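Local coordinates for protein Rio2 kinase (Chaetomium thermophilum, PDB 4GYI) that is an atypical kinase of pre-40S ribosomal subunit maturation that binds ADP and magnesium, carries a phosphoaspartate, and probably phosphorylates serine and threonine residues, at residues T21-G26 with P36-I41; K28-V33 with A70-Y75; L77-L82 with G150-L155; Y84-T89 with S184-V189; F164-A169 with D316-A321. All blocks are in the same frame, centred on the assembly; numbering follows the deposited sequence.

Interaction 1. Residues T21-G26 with P36-I41; sequences TAVEMG and PLIEKI
Ile-41 uses its two branches on two successive turns of the facing helix, and so illustrates how a branched side chain can fasten helices that cross steeply. The torsion about its CA-CB bond sets CG2 anti to the backbone N and keeps CG1 beside that N (chi1 -60°). CG2 then rests on the methyl of Ala-22, CG2 to CB 3.7 Å, while the extended CG1 arm carries CD1 one turn further along, to Gly-26. There CD1 lies 3.5 Å from Gly-26 CA, tighter than ordinary van der Waals contact, and the absence of a side chain on the glycine is what allows so near an approach.

A second apolar cluster forms one turn back on the segment 36-41. Ile-38 bends its longer branch toward the partner helix, so that CD1 meets Val-23 CG2 at 3.5 Å. Ile-38 CG2 touches the same valine methyl at 3.9 Å, which places that methyl against both branches of the isoleucine. Met-25 lends only its CB, 4.3 Å from Ile-41 CG2, and the thioether runs off elsewhere.

The segments belong to helices 14-26 and 35-42, the first two helices of the winged-helix domain, and their axes approach to 8.7 Å at 111°. Glu-24, on helix 14-26, makes a salt bridge with Arg-185 of the kinase domain. No hydrogen bond spans the two segments: methyl groups and one bare glycine carry the contact, so it probably depends on the fit of shapes and on burial of the methyls.

Interaction 2. Residues K28-V33 with A70-Y75; sequences KNHEIV and AKYDGY
Val-33 N donates to Tyr-75 O at 2.9 Å with an N-H...O angle of 165°, the shortest polar bond between the segments. The return bond, from Tyr-75 N to Val-33 O, measures 3.0 Å, and the two together make Val-33 and Tyr-75 an antiparallel hydrogen-bonded pair. Val-33 O takes a further, weaker contact from a C-H of Gly-74, whose CA is 3.3 Å away. This glycine has no side chain, and the chain turns a corner there, which brings its backbone close against the neighbouring strand.

Ile-32 packs beside the bonded pair. With CG1 beside the backbone N (chi1 -63°), CG2 falls anti to that N and lies 3.7 Å from Gly-74 N, while CD1, at the end of the other branch, reaches to 4.0 Å from Tyr-72 O. The branches thus follow the backbone of 72-74 more than its side chains. These elements are the small sheet of a winged-helix domain: short strand 33-34, set between the first two helices, joins strand 75-77, and residues 70-73 form the tip of the wing between strands 64-68 and 75-77. Gly-74 is also bonded through its backbone to Met-67, and Asp-73 makes a salt bridge with Arg-66 of strand 64-68.

Nearer the tip, Tyr-72 CE2 approaches the edge of the His-30 imidazole, near its plane, at 4.3 Å from CD2. Both side chains are exposed and touch a crystal neighbour, so their pose may partly reflect the lattice. Glu-31 turns to the kinase domain, where OE1 is bonded to Ser-148 OG and Gly-150 N.

Interaction 3. Residues L77-L82 with G150-L155; sequences LTYGGL and GSWMYL
Met-153 supplies most of the apolar contact, its chain, extended beyond CG, reaching from helix 149-172 toward the start of helix 79-92. CG lies 3.7 Å from Leu-82 CD2, the two side chains running antiparallel alongside one another. CE meets Tyr-79 CD1, also at 3.7 Å, and SD passes Leu-77 CD2 at a looser 4.4 Å. Because CG stands beside the backbone N (chi1 -76°) and the later torsions are both near 180°, the thioether projects straight toward helix 79-92.

Carbon also meets polar backbone: the same CE presses on the peptide groups leading into the helix, only 3.1 Å from Thr-78 O, a tight fit, and 3.5 Å from Tyr-79 N. The setting is the junction between the winged-helix domain and the long N-lobe helix of the RIO kinase domain, which occupies the position of helix C of protein kinases.

Among the aromatic groups, Tyr-79 OH lies obliquely near Trp-152, 3.7 Å from CD1, while the Tyr-79 ring stacks on Tyr-143.

The polar bonds run within and around the segments. Thr-78 is the N-cap: its OG1 accepts from Gly-81 N at 3.2 Å and is also bonded to Gly-62 O.

Interaction 4. Residues Y84-T89 with S184-V189; sequences YLALHT and SRHTIV
One face of the Arg-185 guanidinium lies over Leu-85, whose CB stands 3.6 Å above the plane, displaced from its centre. At the edge sits Thr-89: NH1 donates to OG1 at 2.8 Å, with the hydroxyl oxygen only 12° out of the guanidinium plane. The group is thus gripped flat against one turn of helix 79-92, and the salt bridge from its NE to Glu-24 ties it to helix 14-26 as well. The imidazole of His-186 takes Thr-187 CG2 on one face and Arg-185 CB at its edge, with Ala-86 CB approaching obliquely at 4.1 Å from CE1. Its NE2 is bonded to Asp-83.

Both flat groups project from the type II' turn Ser-184 to Thr-187, the tight hairpin between strands 180-184 and 187-191 at one side of the antiparallel N-lobe sheet. Here the winged-helix domain docks, through its last helix, on the kinase domain.

Within the turn, Ser-184 O is doubly held. It accepts from Thr-187 N at 2.9 Å and from Thr-187 OG1 at 2.8 Å, the hydroxyl lying in the carbonyl plane, on a lone pair. With OG1 turned between the backbone N and carbonyl carbon (chi1 73°), the threonine presents CG2 to Ala-86 CB at 3.6 Å. Thr-89 CG2 packs on Ser-184 OG, also 3.6 Å away. His-90 bonds to Thr-187 OG1 from the next helical turn.

Interaction 5. Residues F164-A169 with D316-A321; sequences FAFMKA and DAALEA
This is a largely apolar contact near the surface, in which the long N-lobe helix 149-172, the counterpart of helix C in protein kinases, meets the loop that precedes helix 326-341. No hydrogen bond passes between the segments; alanine methyls, a leucine and one aromatic ring do the work.

Ala-318 is the centre of it. Its CB lies 3.9 Å from Ala-169 CB and the same distance from Ala-165 O, and so touches two successive turns of the helix. With alanines at both places the backbones come near, the CA atoms of Ala-165 and Ala-318 lying 6.0 Å apart. Phe-166 flanks the methyl, with CD1 4.2 Å from Ala-318 CB. Its CG is set beside the backbone N (chi1 -80°), which swings the ring toward the loop. Farther along the ring, CE1 approaches Asp-316 CA at 4.3 Å, and CZ stands 4.5 Å from Leu-319 CD2. The other leucine branch, CD1, lies 4.4 Å from Ala-165 CB. The carboxylate of Asp-316 makes a salt bridge from OD2 to Arg-314 and a hydrogen bond to Ser-264 OG.

Beyond the loop, the Phe-166 ring also touches Phe-259, next to the phosphorylated Asp-258, and Met-262, and Leu-226 of strand 226-227. On the sheet side of the helix, Met-167 packs on Met-190 of strand 187-191 and on Pro-180, so the helix lies between the N-lobe sheet and the loop before helix 326-341.

From the N terminus, interaction 1 closes the shortest loop, setting helix 35-42 across helix 14-26. Interaction 2 crosses it, since its segments alternate with those of interaction 1, and adds the wing; Val-33 packs on Ile-38, so the two share one core. Interactions 3 and 4 follow in series and cross each other. Both start on helix 79-92 and carry the winged-helix domain to the kinase domain, at helix 149-172 and at the hairpin 184-189. Interaction 5 closes the longest loop, crossing interaction 4 and sharing helix 149-172 with interaction 3. Glu-31 to Gly-150 and Glu-24 to Arg-185 supplement the domain junction.

Interaction 1. Residues T21-G26 with P36-I41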
# COMPACT_ATOMS: atom_id res chain seq x y z
N THR A 21 12.58 18.93 1.14
CA THR A 21 13.02 17.95 2.14
C THR A 21 13.09 18.57 3.53
O THR A 21 12.75 17.92 4.53
CB THR A 21 14.41 17.40 1.77
OG1 THR A 21 14.35 16.77 0.48
CG2 THR A 21 14.88 16.38 2.81
N ALA A 22 13.53 19.82 3.60
CA ALA A 22 13.61 20.56 4.85
C ALA A 22 12.24 20.77 5.49
O ALA A 22 12.11 20.75 6.71
CB ALA A 22 14.31 21.91 4.64
N VAL A 23 11.22 21.00 4.67
CA VAL A 23 9.87 21.15 5.20
C VAL A 23 9.41 19.80 5.76
O VAL A 23 8.80 19.73 6.84
CB VAL A 23 8.89 21.63 4.13
CG1 VAL A 23 7.47 21.60 4.67
CG2 VAL A 23 9.27 23.03 3.67
N GLU A 24 9.73 18.74 5.05
CA GLU A 24 9.42 17.41 5.53
C GLU A 24 10.05 17.15 6.90
O GLU A 24 9.38 16.69 7.82
CB GLU A 24 9.85 16.33 4.53
CG GLU A 24 9.47 14.93 5.00
CD GLU A 24 10.11 13.83 4.18
OE1 GLU A 24 11.21 14.06 3.63
OE2 GLU A 24 9.51 12.75 4.09
N MET A 25 11.34 17.44 7.04
CA MET A 25 12.04 17.14 8.29
C MET A 25 11.54 17.98 9.45
O MET A 25 11.45 17.50 10.57
CB MET A 25 13.54 17.32 8.14
CG MET A 25 14.23 16.18 7.46
SD MET A 25 15.87 16.68 6.92
CE MET A 25 16.47 15.16 6.18
N GLY A 26 11.22 19.24 9.16
CA GLY A 26 10.74 20.16 10.17
C GLY A 26 9.31 19.90 10.61
O GLY A 26 8.88 20.42 11.63
N PRO A 36 11.54 30.65 9.22
CA PRO A 36 12.96 30.62 9.60
C PRO A 36 13.46 29.23 10.01
O PRO A 36 14.67 29.00 10.04
CB PRO A 36 13.03 31.59 10.79
CG PRO A 36 11.82 32.46 10.65
CD PRO A 36 10.77 31.54 10.11
N LEU A 37 12.56 28.31 10.33
CA LEU A 37 12.97 26.93 10.59
C LEU A 37 13.23 26.15 9.29
O LEU A 37 14.06 25.24 9.27
CB LEU A 37 11.95 26.21 11.47
CG LEU A 37 12.21 24.72 11.71
CD1 LEU A 37 13.58 24.52 12.34
CD2 LEU A 37 11.12 24.11 12.58
N ILE A 38 12.53 26.51 8.21
CA ILE A 38 12.82 25.91 6.91
C ILE A 38 14.24 26.33 6.54
O ILE A 38 15.06 25.51 6.14
CB ILE A 38 11.92 26.45 5.79
CG1 ILE A 38 10.47 26.64 6.27
CG2 ILE A 38 12.03 25.58 4.53
CD1 ILE A 38 9.65 25.41 6.27
N GLU A 39 14.50 27.63 6.70
CA GLU A 39 15.80 28.21 6.37
C GLU A 39 16.92 27.50 7.11
O GLU A 39 17.92 27.11 6.50
CB GLU A 39 15.83 29.71 6.69
CG GLU A 39 14.88 30.57 5.86
CD GLU A 39 14.94 32.05 6.24
OE1 GLU A 39 13.87 32.63 6.51
OE2 GLU A 39 16.05 32.63 6.26
N LYS A 40 16.75 27.30 8.41
CA LYS A 40 17.79 26.66 9.21
C LYS A 40 18.04 25.22 8.78
O LYS A 40 19.17 24.84 8.50
CB LYS A 40 17.44 26.72 10.70
CG LYS A 40 18.19 25.70 11.54
CD LYS A 40 18.29 26.13 13.00
CE LYS A 40 18.85 25.00 13.86
NZ LYS A 40 19.96 24.28 13.16
N ILE A 41 16.97 24.43 8.70
CA ILE A 41 17.09 23.04 8.27
C ILE A 41 17.66 22.95 6.85
O ILE A 41 18.52 22.11 6.58
CB ILE A 41 15.73 22.32 8.33
CG1 ILE A 41 15.19 22.32 9.76
CG2 ILE A 41 15.85 20.89 7.81
CD1 ILE A 41 13.80 21.76 9.86

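Interaction 2. Residues K28-V33 with A70-Y75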
# COMPACT_ATOMS: atom_id res chain seq x y z
N LYS A 28 8.31 17.00 11.37
CA LYS A 28 8.44 15.85 12.25
C LYS A 28 7.70 16.06 13.58
O LYS A 28 6.98 15.18 14.04
CB LYS A 28 9.93 15.56 12.50
CG LYS A 28 10.25 14.80 13.78
CD LYS A 28 11.38 15.47 14.56
CE LYS A 28 12.53 15.92 13.65
NZ LYS A 28 13.06 14.81 12.81
N ASN A 29 7.89 17.23 14.20
CA ASN A 29 7.21 17.55 15.45
C ASN A 29 5.86 18.24 15.22
O ASN A 29 4.81 17.68 15.53
CB ASN A 29 8.10 18.38 16.37
N HIS A 30 5.90 19.44 14.65
CA HIS A 30 4.67 20.20 14.42
C HIS A 30 4.28 20.26 12.95
O HIS A 30 5.13 20.12 12.07
CB HIS A 30 4.79 21.62 15.00
CG HIS A 30 4.71 21.66 16.50
ND1 HIS A 30 4.83 20.54 17.29
CD2 HIS A 30 4.50 22.70 17.35
CE1 HIS A 30 4.72 20.88 18.56
NE2 HIS A 30 4.51 22.18 18.62
N GLU A 31 3.00 20.47 12.69
CA GLU A 31 2.47 20.46 11.32
C GLU A 31 2.83 21.70 10.48
O GLU A 31 3.09 21.59 9.28
CB GLU A 31 0.95 20.28 11.35
CG GLU A 31 0.29 20.47 10.00
CD GLU A 31 -0.61 19.31 9.63
OE1 GLU A 31 -0.56 18.29 10.35
OE2 GLU A 31 -1.35 19.43 8.63
N ILE A 32 2.83 22.87 11.12
CA ILE A 32 3.26 24.08 10.45
C ILE A 32 4.72 24.27 10.77
O ILE A 32 5.13 24.20 11.93
CB ILE A 32 2.48 25.32 10.93
CG1 ILE A 32 0.99 25.17 10.59
CG2 ILE A 32 3.04 26.59 10.30
CD1 ILE A 32 0.11 26.17 11.33
N VAL A 33 5.52 24.50 9.73
CA VAL A 33 6.94 24.72 9.92
C VAL A 33 7.24 26.18 9.61
O VAL A 33 7.15 26.59 8.46
CB VAL A 33 7.78 23.83 9.00
CG1 VAL A 33 9.25 23.95 9.39
CG2 VAL A 33 7.34 22.41 9.12
N ALA A 70 -2.05 31.97 14.85
CA ALA A 70 -1.83 32.89 15.95
C ALA A 70 -0.35 33.25 16.14
O ALA A 70 0.01 34.43 16.19
CB ALA A 70 -2.41 32.32 17.24
N LYS A 71 0.50 32.24 16.25
CA LYS A 71 1.93 32.48 16.42
C LYS A 71 2.71 31.77 15.31
O LYS A 71 3.78 32.23 14.90
CB LYS A 71 2.42 32.00 17.80
CG LYS A 71 1.58 32.45 19.02
CD LYS A 71 0.64 31.33 19.48
CE LYS A 71 0.03 31.61 20.85
NZ LYS A 71 1.05 31.65 21.93
N TYR A 72 2.16 30.67 14.82
CA TYR A 72 2.86 29.82 13.87
C TYR A 72 2.54 30.22 12.44
O TYR A 72 1.47 29.92 11.91
CB TYR A 72 2.53 28.34 14.14
CG TYR A 72 2.76 27.94 15.58
CD1 TYR A 72 1.81 28.21 16.56
CD2 TYR A 72 3.94 27.33 15.98
CE1 TYR A 72 2.02 27.87 17.89
CE2 TYR A 72 4.16 26.98 17.31
CZ TYR A 72 3.20 27.26 18.26
OH TYR A 72 3.40 26.92 19.58
N ASP A 73 3.47 30.94 11.83
CA ASP A 73 3.33 31.42 10.46
C ASP A 73 4.42 30.78 9.61
O ASP A 73 5.59 31.15 9.69
CB ASP A 73 3.43 32.94 10.41
CG ASP A 73 2.91 33.53 9.11
OD1 ASP A 73 2.07 32.88 8.45
OD2 ASP A 73 3.33 34.65 8.76
N GLY A 74 4.03 29.80 8.79
CA GLY A 74 4.98 29.07 7.99
C GLY A 74 4.32 28.27 6.89
O GLY A 74 3.32 28.69 6.32
N TYR A 75 4.87 27.11 6.59
CA TYR A 75 4.33 26.27 5.53
C TYR A 75 4.17 24.83 6.00
O TYR A 75 4.87 24.37 6.90
CB TYR A 75 5.24 26.32 4.29
CG TYR A 75 5.37 27.70 3.68
CD1 TYR A 75 4.63 28.06 2.57
CD2 TYR A 75 6.25 28.63 4.22
CE1 TYR A 75 4.75 29.31 2.01
CE2 TYR A 75 6.38 29.88 3.67
CZ TYR A 75 5.62 30.21 2.56
OH TYR A 75 5.75 31.46 2.00

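Interaction 3. Residues L77-L82 with G150-L155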
# COMPACT_ATOMS: atom_id res chain seq x y z
N LEU A 77 3.84 20.72 4.41
CA LEU A 77 3.93 19.83 3.28
C LEU A 77 2.52 19.46 2.83
O LEU A 77 1.63 19.25 3.66
CB LEU A 77 4.69 18.59 3.74
CG LEU A 77 5.27 17.60 2.75
CD1 LEU A 77 6.31 18.29 1.89
CD2 LEU A 77 5.87 16.45 3.55
N THR A 78 2.28 19.39 1.52
CA THR A 78 1.01 18.85 1.04
C THR A 78 1.19 17.39 0.67
O THR A 78 2.31 16.87 0.68
CB THR A 78 0.47 19.59 -0.19
OG1 THR A 78 1.38 19.43 -1.28
CG2 THR A 78 0.26 21.06 0.12
N TYR A 79 0.09 16.72 0.35
CA TYR A 79 0.16 15.35 -0.11
C TYR A 79 1.00 15.22 -1.39
O TYR A 79 1.78 14.27 -1.55
CB TYR A 79 -1.24 14.80 -0.33
CG TYR A 79 -2.09 14.80 0.93
CD1 TYR A 79 -1.72 14.04 2.03
CD2 TYR A 79 -3.26 15.55 1.02
CE1 TYR A 79 -2.47 14.03 3.17
CE2 TYR A 79 -4.02 15.54 2.18
CZ TYR A 79 -3.63 14.76 3.25
OH TYR A 79 -4.35 14.72 4.42
N GLY A 80 0.84 16.18 -2.29
CA GLY A 80 1.61 16.20 -3.53
C GLY A 80 3.09 16.29 -3.22
O GLY A 80 3.91 15.61 -3.84
N GLY A 81 3.43 17.11 -2.23
CA GLY A 81 4.82 17.26 -1.81
C GLY A 81 5.46 15.96 -1.36
O GLY A 81 6.59 15.64 -1.75
N LEU A 82 4.73 15.19 -0.55
CA LEU A 82 5.19 13.88 -0.07
C LEU A 82 5.37 12.88 -1.22
O LEU A 82 6.39 12.19 -1.30
CB LEU A 82 4.20 13.33 0.99
CG LEU A 82 4.68 12.13 1.82
CD1 LEU A 82 5.84 12.54 2.74
CD2 LEU A 82 3.54 11.49 2.63
N GLY A 150 -0.82 15.86 8.47
CA GLY A 150 0.33 15.14 8.95
C GLY A 150 -0.06 13.78 9.52
O GLY A 150 0.67 12.82 9.38
N SER A 151 -1.22 13.69 10.16
CA SER A 151 -1.66 12.40 10.70
C SER A 151 -1.97 11.41 9.58
O SER A 151 -1.56 10.25 9.66
CB SER A 151 -2.85 12.54 11.64
OG SER A 151 -2.55 13.41 12.72
N TRP A 152 -2.69 11.84 8.55
CA TRP A 152 -2.97 10.93 7.42
C TRP A 152 -1.70 10.47 6.71
O TRP A 152 -1.59 9.31 6.33
CB TRP A 152 -3.93 11.56 6.40
CG TRP A 152 -5.34 11.68 6.90
CD1 TRP A 152 -6.06 12.82 7.03
CD2 TRP A 152 -6.19 10.62 7.36
NE1 TRP A 152 -7.31 12.54 7.52
CE2 TRP A 152 -7.42 11.19 7.73
CE3 TRP A 152 -6.03 9.23 7.49
CZ2 TRP A 152 -8.49 10.44 8.24
CZ3 TRP A 152 -7.10 8.48 7.99
CH2 TRP A 152 -8.31 9.09 8.36
N MET A 153 -0.75 11.38 6.56
CA MET A 153 0.54 11.09 5.96
C MET A 153 1.27 10.07 6.79
O MET A 153 1.81 9.11 6.26
CB MET A 153 1.40 12.35 5.85
CG MET A 153 0.99 13.27 4.72
SD MET A 153 2.01 14.76 4.76
CE MET A 153 1.31 15.65 3.40
N TYR A 154 1.28 10.27 8.11
CA TYR A 154 1.92 9.34 9.03
C TYR A 154 1.30 7.95 8.93
O TYR A 154 2.02 6.96 8.93
CB TYR A 154 1.80 9.88 10.46
CG TYR A 154 1.84 8.88 11.61
CD1 TYR A 154 3.04 8.40 12.11
CD2 TYR A 154 0.66 8.49 12.24
CE1 TYR A 154 3.07 7.52 13.20
CE2 TYR A 154 0.67 7.62 13.33
CZ TYR A 154 1.88 7.13 13.80
OH TYR A 154 1.89 6.26 14.87
N LEU A 155 -0.03 7.89 8.84
CA LEU A 155 -0.73 6.62 8.78
C LEU A 155 -0.46 5.88 7.47
O LEU A 155 -0.37 4.65 7.44
CB LEU A 155 -2.23 6.86 8.93
CG LEU A 155 -2.62 7.27 10.36
CD1 LEU A 155 -4.02 7.89 10.39
CD2 LEU A 155 -2.52 6.07 11.34

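Interaction 4. Residues Y84-T89 with S184-V189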
# COMPACT_ATOMS: atom_id res chain seq x y z
N TYR A 84 6.02 13.62 -4.32
CA TYR A 84 7.23 14.05 -5.03
C TYR A 84 8.49 13.59 -4.30
O TYR A 84 9.40 13.05 -4.92
CB TYR A 84 7.27 15.57 -5.21
CG TYR A 84 6.62 16.07 -6.48
CD1 TYR A 84 7.25 17.02 -7.28
CD2 TYR A 84 5.37 15.61 -6.88
CE1 TYR A 84 6.66 17.50 -8.44
CE2 TYR A 84 4.77 16.08 -8.03
CZ TYR A 84 5.42 17.03 -8.81
OH TYR A 84 4.81 17.49 -9.95
N LEU A 85 8.51 13.78 -2.98
CA LEU A 85 9.65 13.34 -2.18
C LEU A 85 9.86 11.84 -2.29
O LEU A 85 10.99 11.39 -2.41
CB LEU A 85 9.47 13.74 -0.72
CG LEU A 85 9.71 15.21 -0.43
CD1 LEU A 85 9.25 15.56 0.97
CD2 LEU A 85 11.19 15.56 -0.62
N ALA A 86 8.78 11.07 -2.25
CA ALA A 86 8.88 9.62 -2.43
C ALA A 86 9.47 9.27 -3.79
O ALA A 86 10.35 8.43 -3.88
CB ALA A 86 7.51 8.95 -2.26
N LEU A 87 8.95 9.88 -4.85
CA LEU A 87 9.44 9.61 -6.20
C LEU A 87 10.92 9.95 -6.35
O LEU A 87 11.67 9.21 -6.98
CB LEU A 87 8.64 10.40 -7.24
CG LEU A 87 7.33 9.78 -7.73
CD1 LEU A 87 6.57 10.77 -8.59
CD2 LEU A 87 7.63 8.50 -8.51
N HIS A 88 11.31 11.07 -5.77
CA HIS A 88 12.70 11.53 -5.81
C HIS A 88 13.63 10.48 -5.19
O HIS A 88 14.69 10.17 -5.73
CB HIS A 88 12.81 12.85 -5.06
CG HIS A 88 14.07 13.59 -5.34
ND1 HIS A 88 14.34 14.14 -6.58
CD2 HIS A 88 15.13 13.88 -4.56
CE1 HIS A 88 15.52 14.73 -6.54
NE2 HIS A 88 16.02 14.59 -5.33
N THR A 89 13.20 9.94 -4.06
CA THR A 89 13.96 8.91 -3.39
C THR A 89 14.05 7.66 -4.26
O THR A 89 15.12 7.07 -4.39
CB THR A 89 13.33 8.58 -2.02
OG1 THR A 89 13.43 9.73 -1.18
CG2 THR A 89 14.03 7.41 -1.34
N SER A 184 9.40 3.70 0.12
CA SER A 184 9.74 5.02 0.65
C SER A 184 8.50 5.75 1.13
O SER A 184 7.55 5.90 0.38
CB SER A 184 10.48 5.85 -0.39
OG SER A 184 10.75 7.16 0.11
N ARG A 185 8.52 6.18 2.39
CA ARG A 185 7.38 6.91 2.95
C ARG A 185 6.07 6.11 2.79
O ARG A 185 5.96 4.98 3.27
CB ARG A 185 7.30 8.31 2.33
CG ARG A 185 8.52 9.16 2.62
CD ARG A 185 8.67 10.27 1.61
NE ARG A 185 9.76 11.20 1.93
CZ ARG A 185 10.99 11.12 1.43
NH1 ARG A 185 11.32 10.14 0.60
NH2 ARG A 185 11.89 12.01 1.77
N HIS A 186 5.10 6.68 2.07
CA HIS A 186 3.81 6.02 1.86
C HIS A 186 3.75 5.16 0.58
O HIS A 186 2.66 4.83 0.09
CB HIS A 186 2.68 7.05 1.83
CG HIS A 186 2.82 8.11 0.78
ND1 HIS A 186 4.04 8.68 0.45
CD2 HIS A 186 1.90 8.72 -0.00
CE1 HIS A 186 3.86 9.60 -0.48
NE2 HIS A 186 2.57 9.64 -0.78
N THR A 187 4.90 4.81 0.02
CA THR A 187 4.89 4.19 -1.30
C THR A 187 5.63 2.87 -1.34
O THR A 187 6.54 2.63 -0.55
CB THR A 187 5.48 5.14 -2.39
OG1 THR A 187 6.91 5.23 -2.23
CG2 THR A 187 4.88 6.51 -2.27
N ILE A 188 5.23 2.01 -2.27
CA ILE A 188 5.98 0.78 -2.47
C ILE A 188 6.19 0.60 -3.94
O ILE A 188 5.27 0.87 -4.72
CB ILE A 188 5.21 -0.45 -1.97
CG1 ILE A 188 5.04 -0.41 -0.45
CG2 ILE A 188 5.93 -1.75 -2.38
CD1 ILE A 188 4.28 -1.60 0.11
N VAL A 189 7.38 0.17 -4.33
CA VAL A 189 7.64 -0.24 -5.70
C VAL A 189 7.69 -1.75 -5.68
O VAL A 189 8.40 -2.32 -4.87
CB VAL A 189 8.96 0.33 -6.25
CG1 VAL A 189 9.25 -0.24 -7.63
CG2 VAL A 189 8.90 1.85 -6.33

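Interaction 5. Residues F164-A169 with D316-A321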
# COMPACT_ATOMS: atom_id res chain seq x y z
N PHE A 164 5.02 -3.67 3.04
CA PHE A 164 6.28 -4.03 2.44
C PHE A 164 6.93 -5.15 3.26
O PHE A 164 7.46 -6.11 2.71
CB PHE A 164 7.18 -2.80 2.31
CG PHE A 164 8.46 -3.05 1.55
CD1 PHE A 164 8.46 -3.03 0.16
CD2 PHE A 164 9.66 -3.26 2.21
CE1 PHE A 164 9.65 -3.24 -0.55
CE2 PHE A 164 10.84 -3.47 1.51
CZ PHE A 164 10.83 -3.47 0.12
N ALA A 165 6.85 -5.03 4.58
CA ALA A 165 7.43 -6.02 5.47
C ALA A 165 6.74 -7.37 5.27
O ALA A 165 7.38 -8.42 5.27
CB ALA A 165 7.31 -5.57 6.91
N PHE A 166 5.42 -7.35 5.12
CA PHE A 166 4.68 -8.58 4.89
C PHE A 166 4.93 -9.15 3.52
O PHE A 166 4.99 -10.36 3.37
CB PHE A 166 3.19 -8.40 5.14
CG PHE A 166 2.83 -8.44 6.58
CD1 PHE A 166 3.50 -9.29 7.45
CD2 PHE A 166 1.83 -7.64 7.08
CE1 PHE A 166 3.18 -9.33 8.79
CE2 PHE A 166 1.51 -7.69 8.42
CZ PHE A 166 2.19 -8.53 9.28
N MET A 167 5.10 -8.28 2.53
CA MET A 167 5.36 -8.78 1.19
C MET A 167 6.74 -9.44 1.15
O MET A 167 6.90 -10.48 0.52
CB MET A 167 5.20 -7.68 0.15
CG MET A 167 5.32 -8.13 -1.31
SD MET A 167 5.21 -6.70 -2.43
CE MET A 167 3.66 -5.99 -1.86
N LYS A 168 7.72 -8.86 1.84
CA LYS A 168 9.02 -9.50 1.95
C LYS A 168 8.94 -10.87 2.62
O LYS A 168 9.49 -11.86 2.11
CB LYS A 168 10.02 -8.64 2.73
CG LYS A 168 10.68 -7.53 1.95
CD LYS A 168 11.82 -6.91 2.75
CE LYS A 168 12.89 -7.96 3.08
NZ LYS A 168 13.87 -7.53 4.14
N ALA A 169 8.29 -10.93 3.78
CA ALA A 169 8.21 -12.19 4.52
C ALA A 169 7.53 -13.25 3.66
O ALA A 169 7.98 -14.39 3.58
CB ALA A 169 7.45 -12.02 5.85
N ASP A 316 4.06 -13.49 11.18
CA ASP A 316 3.39 -12.39 11.86
C ASP A 316 4.30 -11.66 12.83
O ASP A 316 3.84 -10.91 13.70
CB ASP A 316 2.13 -12.89 12.58
CG ASP A 316 2.39 -14.12 13.43
OD1 ASP A 316 3.37 -14.84 13.14
OD2 ASP A 316 1.61 -14.37 14.37
N ALA A 317 5.60 -11.89 12.69
CA ALA A 317 6.60 -11.22 13.51
C ALA A 317 7.50 -10.35 12.64
O ALA A 317 8.47 -9.77 13.13
CB ALA A 317 7.43 -12.25 14.26
N ALA A 318 7.17 -10.26 11.35
CA ALA A 318 7.93 -9.45 10.40
C ALA A 318 7.86 -7.97 10.75
O ALA A 318 8.75 -7.19 10.43
CB ALA A 318 7.43 -9.69 8.98
N LEU A 319 6.78 -7.60 11.43
CA LEU A 319 6.56 -6.22 11.82
C LEU A 319 7.48 -5.77 12.96
O LEU A 319 7.89 -4.61 13.02
CB LEU A 319 5.09 -6.03 12.21
CG LEU A 319 4.40 -4.75 11.74
CD1 LEU A 319 4.86 -4.38 10.33
CD2 LEU A 319 2.88 -4.91 11.80
N GLU A 320 7.82 -6.70 13.86
CA GLU A 320 8.69 -6.39 14.99
C GLU A 320 10.01 -5.85 14.48
O GLU A 320 10.64 -5.02 15.12
CB GLU A 320 8.98 -7.64 15.83
CG GLU A 320 7.82 -8.58 15.99
CD GLU A 320 6.67 -7.95 16.72
OE1 GLU A 320 5.79 -7.36 16.06
OE2 GLU A 320 6.64 -8.04 17.97
N ALA A 321 10.40 -6.35 13.31
CA ALA A 321 11.71 -6.11 12.74
C ALA A 321 11.98 -4.63 12.43
O ALA A 321 13.12 -4.17 12.51
CB ALA A 321 11.88 -6.94 11.48